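Local atomic coordinates of alginate lyase A1-II' (Sphingomonas sp. A1, PDB entry 2CWS), a protein that probably depolymerises the polysaccharide alginate by lyase cleavage, as a member of polysaccharide lyase family 7, this chain holding its lyase domain. Residues A[14-19]-A[69-74]; A[81-86]-A[198-203]; A[99-104]-A[214-219]; A[105-110]-A[205-210]. All blocks are in the same frame, centred on the assembly; numbering follows the deposited sequence.

Contact 1 (A[14-19]-A[69-74]). With SO4 (sulfate ion), chain C.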
loop_
_atom_site.group_PDB
_atom_site.type_symbol
_atom_site.label_atom_id
_atom_site.label_comp_id
_atom_site.label_asym_id
_atom_site.label_seq_id
_atom_site.Cartn_x
_atom_site.Cartn_y
_atom_site.Cartn_z
ATOM N N HIS A 14 9.102 -2.679 11.069
ATOM C CA HIS A 14 8.685 -1.307 10.795
ATOM C C HIS A 14 7.408 -1.294 9.962
ATOM O O HIS A 14 7.202 -0.395 9.108
ATOM C CB HIS A 14 9.812 -0.488 10.151
ATOM C CG HIS A 14 10.886 -0.242 11.141
ATOM N ND1 HIS A 14 10.873 0.879 11.952
ATOM C CD2 HIS A 14 11.990 -0.969 11.471
ATOM C CE1 HIS A 14 11.924 0.827 12.738
ATOM N NE2 HIS A 14 12.619 -0.267 12.467
ATOM N N TRP A 15 6.499 -2.219 10.233
ATOM C CA TRP A 15 5.156 -2.215 9.664
ATOM C C TRP A 15 4.148 -2.530 10.773
ATOM O O TRP A 15 4.475 -3.371 11.631
ATOM C CB TRP A 15 5.002 -3.282 8.589
ATOM C CG TRP A 15 5.851 -3.147 7.355
ATOM C CD1 TRP A 15 7.025 -3.778 7.077
ATOM C CD2 TRP A 15 5.579 -2.309 6.211
ATOM N NE1 TRP A 15 7.501 -3.410 5.844
ATOM C CE2 TRP A 15 6.623 -2.511 5.287
ATOM C CE3 TRP A 15 4.521 -1.420 5.882
ATOM C CZ2 TRP A 15 6.660 -1.859 4.048
ATOM C CZ3 TRP A 15 4.565 -0.778 4.657
ATOM C CH2 TRP A 15 5.626 -1.004 3.780
ATOM N N LYS A 16 2.960 -1.981 10.691
ATOM C CA LYS A 16 1.815 -2.498 11.453
ATOM C C LYS A 16 0.791 -2.975 10.435
ATOM O O LYS A 16 0.838 -2.583 9.249
ATOM C CB LYS A 16 1.226 -1.478 12.430
ATOM C CG LYS A 16 0.575 -0.284 11.774
ATOM C CD LYS A 16 -0.056 0.644 12.823
ATOM C CE LYS A 16 -0.655 1.887 12.187
ATOM N NZ LYS A 16 -1.408 2.669 13.188
ATOM N N LEU A 17 -0.141 -3.828 10.850
ATOM C CA LEU A 17 -1.122 -4.399 9.969
ATOM C C LEU A 17 -2.518 -3.919 10.325
ATOM O O LEU A 17 -2.909 -3.962 11.499
ATOM C CB LEU A 17 -1.080 -5.948 10.103
ATOM C CG LEU A 17 -2.150 -6.748 9.320
ATOM C CD1 LEU A 17 -2.021 -6.597 7.814
ATOM C CD2 LEU A 17 -2.033 -8.202 9.742
ATOM N N GLN A 18 -3.257 -3.485 9.319
ATOM C CA GLN A 18 -4.641 -3.031 9.447
ATOM C C GLN A 18 -5.551 -4.094 8.851
ATOM O O GLN A 18 -5.320 -4.524 7.702
ATOM C CB GLN A 18 -4.780 -1.660 8.740
ATOM C CG GLN A 18 -3.918 -0.618 9.407
ATOM C CD GLN A 18 -3.821 0.675 8.656
ATOM O OE1 GLN A 18 -3.780 0.633 7.402
ATOM N NE2 GLN A 18 -3.738 1.779 9.366
ATOM N N LEU A 19 -6.563 -4.485 9.617
ATOM C CA LEU A 19 -7.440 -5.608 9.250
ATOM C C LEU A 19 -8.814 -5.189 8.809
ATOM O O LEU A 19 -9.297 -4.110 9.153
ATOM C CB LEU A 19 -7.564 -6.543 10.480
ATOM C CG LEU A 19 -6.247 -7.207 10.888
ATOM C CD1 LEU A 19 -6.499 -7.943 12.238
ATOM C CD2 LEU A 19 -5.722 -8.137 9.843
ATOM N N GLU A 69 -3.877 -4.668 5.172
ATOM C CA GLU A 69 -2.871 -3.820 4.545
ATOM C C GLU A 69 -1.817 -3.438 5.605
ATOM O O GLU A 69 -2.190 -3.075 6.724
ATOM C CB GLU A 69 -3.512 -2.594 3.904
ATOM C CG GLU A 69 -2.596 -1.766 2.997
ATOM C CD GLU A 69 -3.275 -0.536 2.433
ATOM O OE1 GLU A 69 -4.085 0.104 3.142
ATOM O OE2 GLU A 69 -2.975 -0.183 1.259
ATOM N N LEU A 70 -0.537 -3.497 5.207
ATOM C CA LEU A 70 0.527 -3.018 6.058
ATOM C C LEU A 70 0.695 -1.516 5.911
ATOM O O LEU A 70 0.519 -0.954 4.829
ATOM C CB LEU A 70 1.869 -3.698 5.669
ATOM C CG LEU A 70 1.916 -5.184 5.829
ATOM C CD1 LEU A 70 3.198 -5.751 5.249
ATOM C CD2 LEU A 70 1.765 -5.622 7.326
ATOM N N ARG A 71 1.062 -0.878 7.009
ATOM C CA ARG A 71 1.248 0.573 7.139
ATOM C C ARG A 71 2.628 0.792 7.717
ATOM O O ARG A 71 2.942 0.290 8.827
ATOM C CB ARG A 71 0.108 1.070 8.081
ATOM C CG ARG A 71 -0.034 2.583 8.276
ATOM C CD ARG A 71 1.102 3.299 9.043
ATOM N NE ARG A 71 0.574 4.569 9.527
ATOM C CZ ARG A 71 1.310 5.629 9.815
ATOM N NH1 ARG A 71 2.642 5.601 9.702
ATOM N NH2 ARG A 71 0.680 6.750 10.214
ATOM N N GLU A 72 3.485 1.509 6.997
ATOM C CA GLU A 72 4.877 1.680 7.400
ATOM C C GLU A 72 4.974 2.472 8.684
ATOM O O GLU A 72 4.329 3.529 8.827
ATOM C CB GLU A 72 5.644 2.424 6.300
ATOM C CG GLU A 72 7.106 2.681 6.674
ATOM C CD GLU A 72 7.771 3.665 5.730
ATOM O OE1 GLU A 72 7.103 4.341 4.942
ATOM O OE2 GLU A 72 9.048 3.753 5.852
ATOM N N MET A 73 5.826 2.023 9.603
ATOM C CA MET A 73 6.062 2.627 10.901
ATOM C C MET A 73 7.552 2.884 11.059
ATOM O O MET A 73 8.265 2.015 11.554
ATOM C CB MET A 73 5.558 1.720 12.039
ATOM C CG MET A 73 4.071 1.455 11.943
ATOM S SD MET A 73 2.999 2.790 12.482
ATOM C CE MET A 73 3.268 2.691 14.277
ATOM N N LEU A 74 7.991 4.113 10.695
ATOM C CA LEU A 74 9.380 4.464 11.016
ATOM C C LEU A 74 9.640 4.251 12.483
ATOM O O LEU A 74 10.763 3.829 12.875
ATOM C CB LEU A 74 9.609 5.962 10.708
ATOM C CG LEU A 74 9.636 6.372 9.222
ATOM C CD1 LEU A 74 9.896 7.846 9.112
ATOM C CD2 LEU A 74 10.717 5.572 8.457
HETATM S S SO4 C . -2.647 5.700 11.246
HETATM O O1 SO4 C . -2.178 4.576 10.246
HETATM O O2 SO4 C . -2.268 5.306 12.556
HETATM O O3 SO4 C . -2.134 6.936 10.895
HETATM O O4 SO4 C . -4.097 5.654 10.993
#
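Backbone bonds tie Lys-16 to Arg-71 and Gln-18 to Glu-69 in antiparallel hydrogen-bonded pairs, with Arg-71 N to Lys-16 O at 2.8 Å. Beyond the strand end, Met-73 N still reaches His-14 O. His-14 returns the grip: its ring ND1 donates to Met-73 O at 2.9 Å, within the plane of the imidazole.

Apolar contact belongs to the face of Trp-15, Leu-17 and Leu-70, turned to the interior of the family's concanavalin-like beta sandwich, toward strands 49-54 and 215-228. Here Trp-15 CE3 lies 3.5 Å from Leu-70 CB, and Leu-70 CD1 sits over one indole face.

Charge gathers on the other face. Arg-71, bent at chi2 (-68°), presents NE and NH2 to a sulfate, NE to O1 at 2.8 Å, while NH1 bonds Glu-72 O in the guanidinium plane. The extended Lys-16 brings NZ 2.8 Å from sulfate O2, its CD passing 3.7 Å from Met-73 SD; Glu-26 also pairs with this lysine.

Contact 2 (A[81-86]-A[198-203])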
loop_
_atom_site.group_PDB
_atom_site.type_symbol
_atom_site.label_atom_id
_atom_site.label_comp_id
_atom_site.label_asym_id
_atom_site.label_seq_id
_atom_site.Cartn_x
_atom_site.Cartn_y
_atom_site.Cartn_z
ATOM N N VAL A 81 5.326 9.529 13.390
ATOM C CA VAL A 81 6.664 9.726 12.851
ATOM C C VAL A 81 6.723 9.215 11.416
ATOM O O VAL A 81 6.591 8.020 11.171
ATOM C CB VAL A 81 7.709 9.005 13.702
ATOM C CG1 VAL A 81 9.122 9.222 13.135
ATOM C CG2 VAL A 81 7.670 9.484 15.171
ATOM N N ASN A 82 6.857 10.129 10.458
ATOM C CA ASN A 82 6.738 9.781 9.034
ATOM C C ASN A 82 7.789 10.583 8.272
ATOM O O ASN A 82 8.493 11.391 8.877
ATOM C CB ASN A 82 5.295 10.066 8.524
ATOM C CG ASN A 82 4.307 9.224 9.305
ATOM O OD1 ASN A 82 3.585 9.773 10.225
ATOM N ND2 ASN A 82 4.312 7.942 9.110
ATOM N N TRP A 83 7.924 10.335 6.959
ATOM C CA TRP A 83 9.029 10.914 6.189
ATOM C C TRP A 83 8.549 12.000 5.249
ATOM O O TRP A 83 7.360 12.190 5.007
ATOM C CB TRP A 83 9.813 9.812 5.491
ATOM C CG TRP A 83 9.035 8.791 4.729
ATOM C CD1 TRP A 83 8.587 7.572 5.204
ATOM C CD2 TRP A 83 8.597 8.858 3.353
ATOM N NE1 TRP A 83 7.943 6.867 4.207
ATOM C CE2 TRP A 83 7.928 7.653 3.067
ATOM C CE3 TRP A 83 8.744 9.835 2.336
ATOM C CZ2 TRP A 83 7.385 7.391 1.810
ATOM C CZ3 TRP A 83 8.196 9.552 1.092
ATOM C CH2 TRP A 83 7.523 8.356 0.834
ATOM N N GLY A 84 9.520 12.774 4.735
ATOM C CA GLY A 84 9.222 13.962 3.973
ATOM C C GLY A 84 9.610 13.896 2.505
ATOM O O GLY A 84 10.141 12.908 2.002
ATOM N N TRP A 85 9.325 15.030 1.839
ATOM C CA TRP A 85 9.498 15.058 0.385
ATOM C C TRP A 85 10.971 15.068 -0.040
ATOM O O TRP A 85 11.243 14.680 -1.189
ATOM C CB TRP A 85 8.780 16.272 -0.203
ATOM C CG TRP A 85 9.373 17.624 0.150
ATOM C CD1 TRP A 85 9.207 18.341 1.289
ATOM C CD2 TRP A 85 10.241 18.381 -0.724
ATOM N NE1 TRP A 85 9.948 19.518 1.182
ATOM C CE2 TRP A 85 10.584 19.560 -0.050
ATOM C CE3 TRP A 85 10.792 18.168 -2.009
ATOM C CZ2 TRP A 85 11.427 20.523 -0.629
ATOM C CZ3 TRP A 85 11.612 19.094 -2.603
ATOM C CH2 TRP A 85 11.925 20.260 -1.910
ATOM N N GLN A 86 11.854 15.552 0.812
ATOM C CA GLN A 86 13.267 15.638 0.439
ATOM C C GLN A 86 13.992 14.344 0.729
ATOM O O GLN A 86 13.592 13.620 1.667
ATOM C CB GLN A 86 13.931 16.763 1.232
ATOM C CG GLN A 86 13.248 18.075 1.105
ATOM C CD GLN A 86 13.678 19.077 2.184
ATOM O OE1 GLN A 86 14.449 19.939 1.707
ATOM N NE2 GLN A 86 13.213 18.988 3.443
ATOM N N TYR A 198 4.671 11.464 4.783
ATOM C CA TYR A 198 4.299 10.304 3.974
ATOM C C TYR A 198 4.688 9.018 4.656
ATOM O O TYR A 198 5.638 8.967 5.462
ATOM C CB TYR A 198 5.044 10.306 2.568
ATOM C CG TYR A 198 4.785 11.630 1.859
ATOM C CD1 TYR A 198 3.600 11.774 1.115
ATOM C CD2 TYR A 198 5.624 12.726 2.009
ATOM C CE1 TYR A 198 3.316 12.987 0.491
ATOM C CE2 TYR A 198 5.334 13.940 1.435
ATOM C CZ TYR A 198 4.191 14.083 0.684
ATOM O OH TYR A 198 3.850 15.257 0.079
ATOM N N TYR A 199 3.982 7.952 4.317
ATOM C CA TYR A 199 4.350 6.607 4.719
ATOM C C TYR A 199 3.918 5.641 3.614
ATOM O O TYR A 199 2.947 5.884 2.871
ATOM C CB TYR A 199 3.726 6.221 6.068
ATOM C CG TYR A 199 2.230 6.272 6.131
ATOM C CD1 TYR A 199 1.594 7.426 6.595
ATOM C CD2 TYR A 199 1.420 5.225 5.736
ATOM C CE1 TYR A 199 0.225 7.520 6.671
ATOM C CE2 TYR A 199 0.057 5.294 5.787
ATOM C CZ TYR A 199 -0.566 6.455 6.241
ATOM O OH TYR A 199 -1.932 6.502 6.302
ATOM N N PHE A 200 4.659 4.538 3.503
ATOM C CA PHE A 200 4.310 3.491 2.555
ATOM C C PHE A 200 3.210 2.595 3.106
ATOM O O PHE A 200 3.048 2.438 4.330
ATOM C CB PHE A 200 5.531 2.640 2.227
ATOM C CG PHE A 200 6.586 3.329 1.373
ATOM C CD1 PHE A 200 7.856 3.601 1.838
ATOM C CD2 PHE A 200 6.261 3.670 0.060
ATOM C CE1 PHE A 200 8.799 4.181 1.023
ATOM C CE2 PHE A 200 7.238 4.254 -0.755
ATOM C CZ PHE A 200 8.491 4.516 -0.297
ATOM N N LYS A 201 2.483 1.931 2.182
ATOM C CA LYS A 201 1.554 0.870 2.531
ATOM C C LYS A 201 1.694 -0.238 1.503
ATOM O O LYS A 201 2.040 0.029 0.331
ATOM C CB LYS A 201 0.072 1.338 2.520
ATOM C CG LYS A 201 -0.174 2.602 3.324
ATOM C CD LYS A 201 -1.657 2.792 3.650
ATOM C CE LYS A 201 -2.022 2.015 4.925
ATOM N NZ LYS A 201 -3.499 1.977 5.104
ATOM N N ALA A 202 1.372 -1.468 1.900
ATOM C CA ALA A 202 1.396 -2.599 0.958
ATOM C C ALA A 202 0.468 -3.665 1.492
ATOM O O ALA A 202 0.511 -4.001 2.684
ATOM C CB ALA A 202 2.809 -3.171 0.834
ATOM N N GLY A 203 -0.346 -4.238 0.587
ATOM C CA GLY A 203 -1.202 -5.345 0.997
ATOM C C GLY A 203 -2.395 -5.459 0.070
ATOM O O GLY A 203 -2.192 -5.620 -1.158
#
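An aromatic cluster of Trp-83, Tyr-198 and Phe-200 joins the loop between strands 67-72 and 88-99 to the start of strand 197-202. The backbones meet in a single antiparallel hydrogen-bonded bridge: Trp-83 N donates to Tyr-198 O at 3.1 Å, and Tyr-198 N to Trp-83 O at 2.8 Å, the second bond distinctly bent (131° at the hydrogen).

Trp-83 has its CG between the backbone N and the carbonyl carbon (chi1 48°), which folds the indole back across the strand. One of its faces then receives Tyr-198: CB stands 3.5 Å from the centroid of the six-membered ring, almost on the ring normal, a clear CH-pi contact. The carbonyl O of Tyr-198 lies over that same face nearer the rim. Farther along, Trp-83 CZ2 rests over one face of the Phe-200 ring, 3.6 Å from CE1, with the two ring planes inclined at 44°. The tyrosine ring meets the loop differently, its edge directed at the backbone of Gly-84 and Trp-85, with CE2 4.2 Å from Trp-85 N.

The indole N-H is satisfied by Glu-72 of strand 67-72, whose same carboxylate oxygen also accepts from Phe-200 N. His-89 stacks on Trp-83, while Phe-200 packs against Ile-111 of strand 106-114, Met-91 of strand 88-99 and Val-225 of strand 215-228.

Contact 3 (A[99-104]-A[214-219])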
loop_
_atom_site.group_PDB
_atom_site.type_symbol
_atom_site.label_atom_id
_atom_site.label_comp_id
_atom_site.label_asym_id
_atom_site.label_seq_id
_atom_site.Cartn_x
_atom_site.Cartn_y
_atom_site.Cartn_z
ATOM N N GLN A 99 -6.872 -13.284 -6.290
ATOM C CA GLN A 99 -8.330 -13.320 -6.403
ATOM C C GLN A 99 -8.825 -11.877 -6.233
ATOM O O GLN A 99 -8.309 -11.148 -5.375
ATOM C CB GLN A 99 -8.934 -14.213 -5.297
ATOM C CG GLN A 99 -10.462 -14.255 -5.341
ATOM C CD GLN A 99 -10.956 -15.139 -4.200
ATOM O OE1 GLN A 99 -10.667 -16.357 -4.177
ATOM N NE2 GLN A 99 -11.752 -14.611 -3.270
ATOM N N LEU A 100 -9.795 -11.520 -7.058
ATOM C CA LEU A 100 -10.392 -10.191 -7.034
ATOM C C LEU A 100 -11.811 -10.253 -6.521
ATOM O O LEU A 100 -12.476 -11.299 -6.609
ATOM C CB LEU A 100 -10.392 -9.646 -8.482
ATOM C CG LEU A 100 -9.032 -9.183 -8.981
ATOM C CD1 LEU A 100 -9.066 -9.007 -10.501
ATOM C CD2 LEU A 100 -8.575 -7.922 -8.255
ATOM N N PRO A 101 -12.339 -9.128 -6.034
ATOM C CA PRO A 101 -13.756 -9.012 -5.758
ATOM C C PRO A 101 -14.517 -8.868 -7.057
ATOM O O PRO A 101 -13.916 -8.712 -8.135
ATOM C CB PRO A 101 -13.861 -7.729 -4.917
ATOM C CG PRO A 101 -12.807 -6.850 -5.576
ATOM C CD PRO A 101 -11.659 -7.810 -5.902
ATOM N N SER A 102 -15.857 -8.836 -6.998
ATOM C CA SER A 102 -16.651 -8.681 -8.195
ATOM C C SER A 102 -16.298 -7.404 -8.964
ATOM O O SER A 102 -16.421 -7.388 -10.193
ATOM C CB SER A 102 -18.137 -8.671 -7.855
ATOM O OG SER A 102 -18.542 -9.927 -7.297
ATOM N N SER A 103 -15.885 -6.348 -8.268
ATOM C CA SER A 103 -15.604 -5.100 -9.003
ATOM C C SER A 103 -14.368 -5.227 -9.889
ATOM O O SER A 103 -14.174 -4.407 -10.781
ATOM C CB SER A 103 -15.341 -3.950 -8.033
ATOM O OG SER A 103 -14.011 -4.115 -7.467
ATOM N N GLY A 104 -13.500 -6.202 -9.635
ATOM C CA GLY A 104 -12.306 -6.352 -10.472
ATOM C C GLY A 104 -11.182 -5.433 -10.072
ATOM O O GLY A 104 -10.226 -5.320 -10.840
ATOM N N GLY A 214 -17.807 -10.501 -2.687
ATOM C CA GLY A 214 -16.879 -11.583 -2.429
ATOM C C GLY A 214 -15.662 -11.138 -1.636
ATOM O O GLY A 214 -15.836 -10.581 -0.521
ATOM N N SER A 215 -14.490 -11.338 -2.180
ATOM C CA SER A 215 -13.281 -11.029 -1.376
ATOM C C SER A 215 -12.069 -11.071 -2.323
ATOM O O SER A 215 -12.147 -11.589 -3.429
ATOM C CB SER A 215 -13.107 -12.035 -0.248
ATOM O OG SER A 215 -12.888 -13.370 -0.736
ATOM N N ALA A 216 -10.959 -10.557 -1.831
ATOM C CA ALA A 216 -9.730 -10.545 -2.612
ATOM C C ALA A 216 -8.581 -11.176 -1.829
ATOM O O ALA A 216 -8.586 -11.208 -0.590
ATOM C CB ALA A 216 -9.334 -9.111 -2.980
ATOM N N ILE A 217 -7.616 -11.669 -2.595
ATOM C CA ILE A 217 -6.364 -12.202 -2.055
ATOM C C ILE A 217 -5.218 -11.561 -2.814
ATOM O O ILE A 217 -5.187 -11.638 -4.044
ATOM C CB ILE A 217 -6.269 -13.722 -2.212
ATOM C CG1 ILE A 217 -7.408 -14.458 -1.484
ATOM C CG2 ILE A 217 -4.904 -14.221 -1.745
ATOM C CD1 ILE A 217 -7.522 -15.943 -1.861
ATOM N N ALA A 218 -4.275 -10.991 -2.071
ATOM C CA ALA A 218 -3.025 -10.508 -2.659
ATOM C C ALA A 218 -1.870 -11.135 -1.885
ATOM O O ALA A 218 -2.010 -11.426 -0.687
ATOM C CB ALA A 218 -2.904 -8.986 -2.594
ATOM N N LYS A 219 -0.745 -11.346 -2.575
ATOM C CA LYS A 219 0.427 -11.954 -2.012
ATOM C C LYS A 219 1.664 -11.108 -2.201
ATOM O O LYS A 219 1.792 -10.416 -3.241
ATOM C CB LYS A 219 0.713 -13.308 -2.735
ATOM C CG LYS A 219 -0.215 -14.401 -2.271
ATOM C CD LYS A 219 0.071 -15.731 -3.002
ATOM C CE LYS A 219 -0.631 -16.878 -2.284
ATOM N NZ LYS A 219 -0.317 -18.207 -2.929
HETATM O O HOH W 1 -14.392 -12.732 -4.898
#
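Gln-99 and Ile-217 form an antiparallel hydrogen-bonded pair where strands 88-99 and 215-228 part company, at one end of the seven-stranded sheet of the beta sandwich. Beyond it the chain leaves through Leu-100 into a type I turn from Pro-101 to Gly-104, closed by Gly-104 N to Pro-101 O.

Two backbone bonds make the pair: Ile-217 N donates to Gln-99 O at 2.9 Å, while Gln-99 N reaches Ile-217 O over a longer 3.3 Å. A third bond comes from the glutamine side chain. With CG anti to the backbone N (chi1 178°) and the chain extended, the amide runs alongside the opposite strand, and NE2 donates to Ser-215 O at 3.1 Å. The bond is nearly straight, 172° at the hydrogen, and in the amide plane, yet it meets the carbonyl from well above its plane. An alanine here is likely to cost Ser-215 O this amide donor and to uncover part of the Ile-217 side chain.

Apolar contacts are lighter. The Ile-217 side chain crosses the glutamine obliquely, its CD1 4.1 Å from Gln-99 CB, and Ala-216 CB touches Pro-101 CD, on the side where both pack on Ile-106 and Val-206.

Where the strands diverge, a water fills in, donating to Leu-100 O at 2.9 Å and accepting from Ser-215 N at 3.1 Å.

Contact 4 (A[105-110]-A[205-210]). With SO4 (sulfate ion), chain B.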
loop_
_atom_site.group_PDB
_atom_site.type_symbol
_atom_site.label_atom_id
_atom_site.label_comp_id
_atom_site.label_asym_id
_atom_site.label_seq_id
_atom_site.Cartn_x
_atom_site.Cartn_y
_atom_site.Cartn_z
ATOM N N LYS A 105 -11.187 -4.814 -8.899
ATOM C CA LYS A 105 -10.170 -3.784 -8.594
ATOM C C LYS A 105 -9.766 -3.867 -7.128
ATOM O O LYS A 105 -10.606 -3.864 -6.234
ATOM C CB LYS A 105 -10.726 -2.404 -8.919
ATOM C CG LYS A 105 -9.732 -1.280 -8.683
ATOM C CD LYS A 105 -10.313 0.099 -8.803
ATOM C CE LYS A 105 -10.759 0.406 -10.223
ATOM N NZ LYS A 105 -11.337 1.804 -10.354
ATOM N N ILE A 106 -8.424 -3.880 -6.899
ATOM C CA ILE A 106 -7.876 -3.704 -5.558
ATOM C C ILE A 106 -6.659 -2.794 -5.682
ATOM O O ILE A 106 -6.142 -2.556 -6.754
ATOM C CB ILE A 106 -7.473 -5.024 -4.858
ATOM C CG1 ILE A 106 -6.262 -5.693 -5.539
ATOM C CG2 ILE A 106 -8.657 -5.955 -4.763
ATOM C CD1 ILE A 106 -5.742 -6.910 -4.739
ATOM N N ILE A 107 -6.253 -2.244 -4.520
ATOM C CA ILE A 107 -5.020 -1.457 -4.400
ATOM C C ILE A 107 -4.033 -2.317 -3.627
ATOM O O ILE A 107 -4.347 -2.819 -2.535
ATOM C CB ILE A 107 -5.295 -0.086 -3.749
ATOM C CG1 ILE A 107 -6.020 0.805 -4.737
ATOM C CG2 ILE A 107 -3.998 0.546 -3.221
ATOM C CD1 ILE A 107 -6.569 2.093 -4.142
ATOM N N VAL A 108 -2.812 -2.463 -4.172
ATOM C CA VAL A 108 -1.810 -3.373 -3.610
ATOM C C VAL A 108 -0.624 -2.650 -3.006
ATOM O O VAL A 108 0.187 -3.304 -2.333
ATOM C CB VAL A 108 -1.343 -4.441 -4.637
ATOM C CG1 VAL A 108 -2.496 -5.359 -5.012
ATOM C CG2 VAL A 108 -0.727 -3.759 -5.857
ATOM N N ALA A 109 -0.499 -1.345 -3.184
ATOM C CA ALA A 109 0.545 -0.575 -2.545
ATOM C C ALA A 109 0.167 0.887 -2.590
ATOM O O ALA A 109 -0.622 1.315 -3.455
ATOM C CB ALA A 109 1.900 -0.787 -3.242
ATOM N N GLN A 110 0.722 1.654 -1.663
ATOM C CA GLN A 110 0.472 3.109 -1.639
ATOM C C GLN A 110 1.697 3.839 -1.123
ATOM O O GLN A 110 2.526 3.303 -0.381
ATOM C CB GLN A 110 -0.707 3.528 -0.708
ATOM C CG GLN A 110 -1.957 2.695 -0.893
ATOM C CD GLN A 110 -3.124 3.326 -0.179
ATOM O OE1 GLN A 110 -3.398 4.527 -0.377
ATOM N NE2 GLN A 110 -3.823 2.537 0.622
ATOM N N TYR A 205 -6.136 -3.679 -0.427
ATOM C CA TYR A 205 -7.115 -2.658 -0.090
ATOM C C TYR A 205 -8.208 -2.822 -1.160
ATOM O O TYR A 205 -8.010 -2.480 -2.332
ATOM C CB TYR A 205 -6.436 -1.311 -0.110
ATOM C CG TYR A 205 -7.325 -0.097 0.150
ATOM C CD1 TYR A 205 -8.476 -0.155 0.920
ATOM C CD2 TYR A 205 -6.911 1.122 -0.368
ATOM C CE1 TYR A 205 -9.215 0.995 1.162
ATOM C CE2 TYR A 205 -7.637 2.279 -0.142
ATOM C CZ TYR A 205 -8.813 2.194 0.598
ATOM O OH TYR A 205 -9.550 3.319 0.873
ATOM N N VAL A 206 -9.325 -3.401 -0.763
ATOM C CA VAL A 206 -10.272 -3.950 -1.741
ATOM C C VAL A 206 -11.240 -2.889 -2.245
ATOM O O VAL A 206 -12.007 -2.354 -1.458
ATOM C CB VAL A 206 -11.073 -5.082 -1.058
ATOM C CG1 VAL A 206 -11.985 -5.767 -2.091
ATOM C CG2 VAL A 206 -10.147 -6.116 -0.396
ATOM N N GLN A 207 -11.194 -2.615 -3.569
ATOM C CA GLN A 207 -12.057 -1.545 -4.096
ATOM C C GLN A 207 -13.410 -2.095 -4.524
ATOM O O GLN A 207 -13.850 -2.024 -5.656
ATOM C CB GLN A 207 -11.368 -0.773 -5.258
ATOM C CG GLN A 207 -9.952 -0.300 -4.845
ATOM C CD GLN A 207 -9.979 0.655 -3.696
ATOM O OE1 GLN A 207 -10.475 1.788 -3.750
ATOM N NE2 GLN A 207 -9.427 0.208 -2.539
ATOM N N ASP A 208 -14.072 -2.676 -3.539
ATOM C CA ASP A 208 -15.435 -3.239 -3.647
ATOM C C ASP A 208 -15.929 -3.344 -2.218
ATOM O O ASP A 208 -15.289 -3.993 -1.405
ATOM C CB ASP A 208 -15.404 -4.594 -4.318
ATOM C CG ASP A 208 -16.748 -5.225 -4.607
ATOM O OD1 ASP A 208 -16.842 -5.989 -5.616
ATOM O OD2 ASP A 208 -17.690 -4.937 -3.846
ATOM N N ASN A 209 -17.041 -2.663 -1.912
ATOM C CA ASN A 209 -17.616 -2.765 -0.550
ATOM C C ASN A 209 -19.046 -3.351 -0.580
ATOM O O ASN A 209 -19.809 -3.140 0.335
ATOM C CB ASN A 209 -17.628 -1.430 0.185
ATOM C CG ASN A 209 -18.367 -0.365 -0.525
ATOM O OD1 ASN A 209 -18.293 0.810 -0.036
ATOM N ND2 ASN A 209 -19.101 -0.626 -1.572
ATOM N N THR A 210 -19.377 -3.989 -1.710
ATOM C CA THR A 210 -20.747 -4.399 -1.937
ATOM C C THR A 210 -21.095 -5.658 -1.161
ATOM O O THR A 210 -20.248 -6.491 -0.748
ATOM C CB THR A 210 -21.003 -4.653 -3.427
ATOM O OG1 THR A 210 -20.238 -5.795 -3.853
ATOM C CG2 THR A 210 -20.660 -3.435 -4.320
HETATM S S SO4 B . -7.259 5.465 2.201
HETATM O O1 SO4 B . -6.020 4.492 2.306
HETATM O O2 SO4 B . -6.892 6.841 2.456
HETATM O O3 SO4 B . -7.809 5.414 0.898
HETATM O O4 SO4 B . -8.258 5.071 3.188
#
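Ile-107 and Tyr-205 make an antiparallel hydrogen-bonded pair, with Ile-107 N to Tyr-205 O at 2.8 Å and Tyr-205 N to Ile-107 O at 2.9 Å; Ile-106 and Val-206 beside them form a non-hydrogen-bonded pair. The pairing ends with Gln-207 N on Lys-105 O at 3.0 Å. There Gln-207 centres an inverse gamma turn, and Asp-208 OD2 accepts from Thr-210 N, an Asx turn.

Gln-207 folds back on its own strand, bent at chi2 (-62°), to set its amide over the tyrosine ring. NE2 lies above the ring centre and donates to Tyr-205 O at 3.0 Å, from well out of the carbonyl plane, giving that oxygen a second donor. Ile-107 CD1 comes within 3.7 Å of Gln-207 CD, and the aliphatic part of Lys-105 crosses CB and CG. With an alanine here, Tyr-205 O would probably be left with one donor of its two, and the ring less firmly held on that face.

Gln-110 NE2 approaches Tyr-205 CD2 at 3.5 Å, its amide plane turned nearly parallel to the ring plane; Gln-110 has its stronger partner in Glu-69. Tyr-205 OH bonds sulfate O3 at 2.7 Å, with a weak bond from Gln-110 to the same ion.

Arg-67 and His-112 also bind this sulfate, which probably comes from the crystallisation liquor but may mark a site for anions, consistent with the groove in which family 7 lyases take up their acidic polysaccharide.

Contacts 1, 2 and 4 share the curved antiparallel sheet, where strands 15-18, 67-72, 197-202 and 106-114 lie in succession; strand 204-206, next after 197-202 in the chain, also pairs with 67-72 and 106-114. Contact 3 belongs to the seven-stranded sheet facing it. Contact 1 closes first along the chain; contact 2 crosses contacts 3 and 4, and contact 4 is nested within the loop closed by contact 3. The centres of contacts 3 and 4 are about 8 Å apart, bridged by Ser-103 with Gln-207 and Asp-208, those of 2 and 3 about 25 Å. Glu-72 links contact 1 to contact 2, Glu-69 to contact 4. Distant segments thus form one sandwich with sulfates on its polar face.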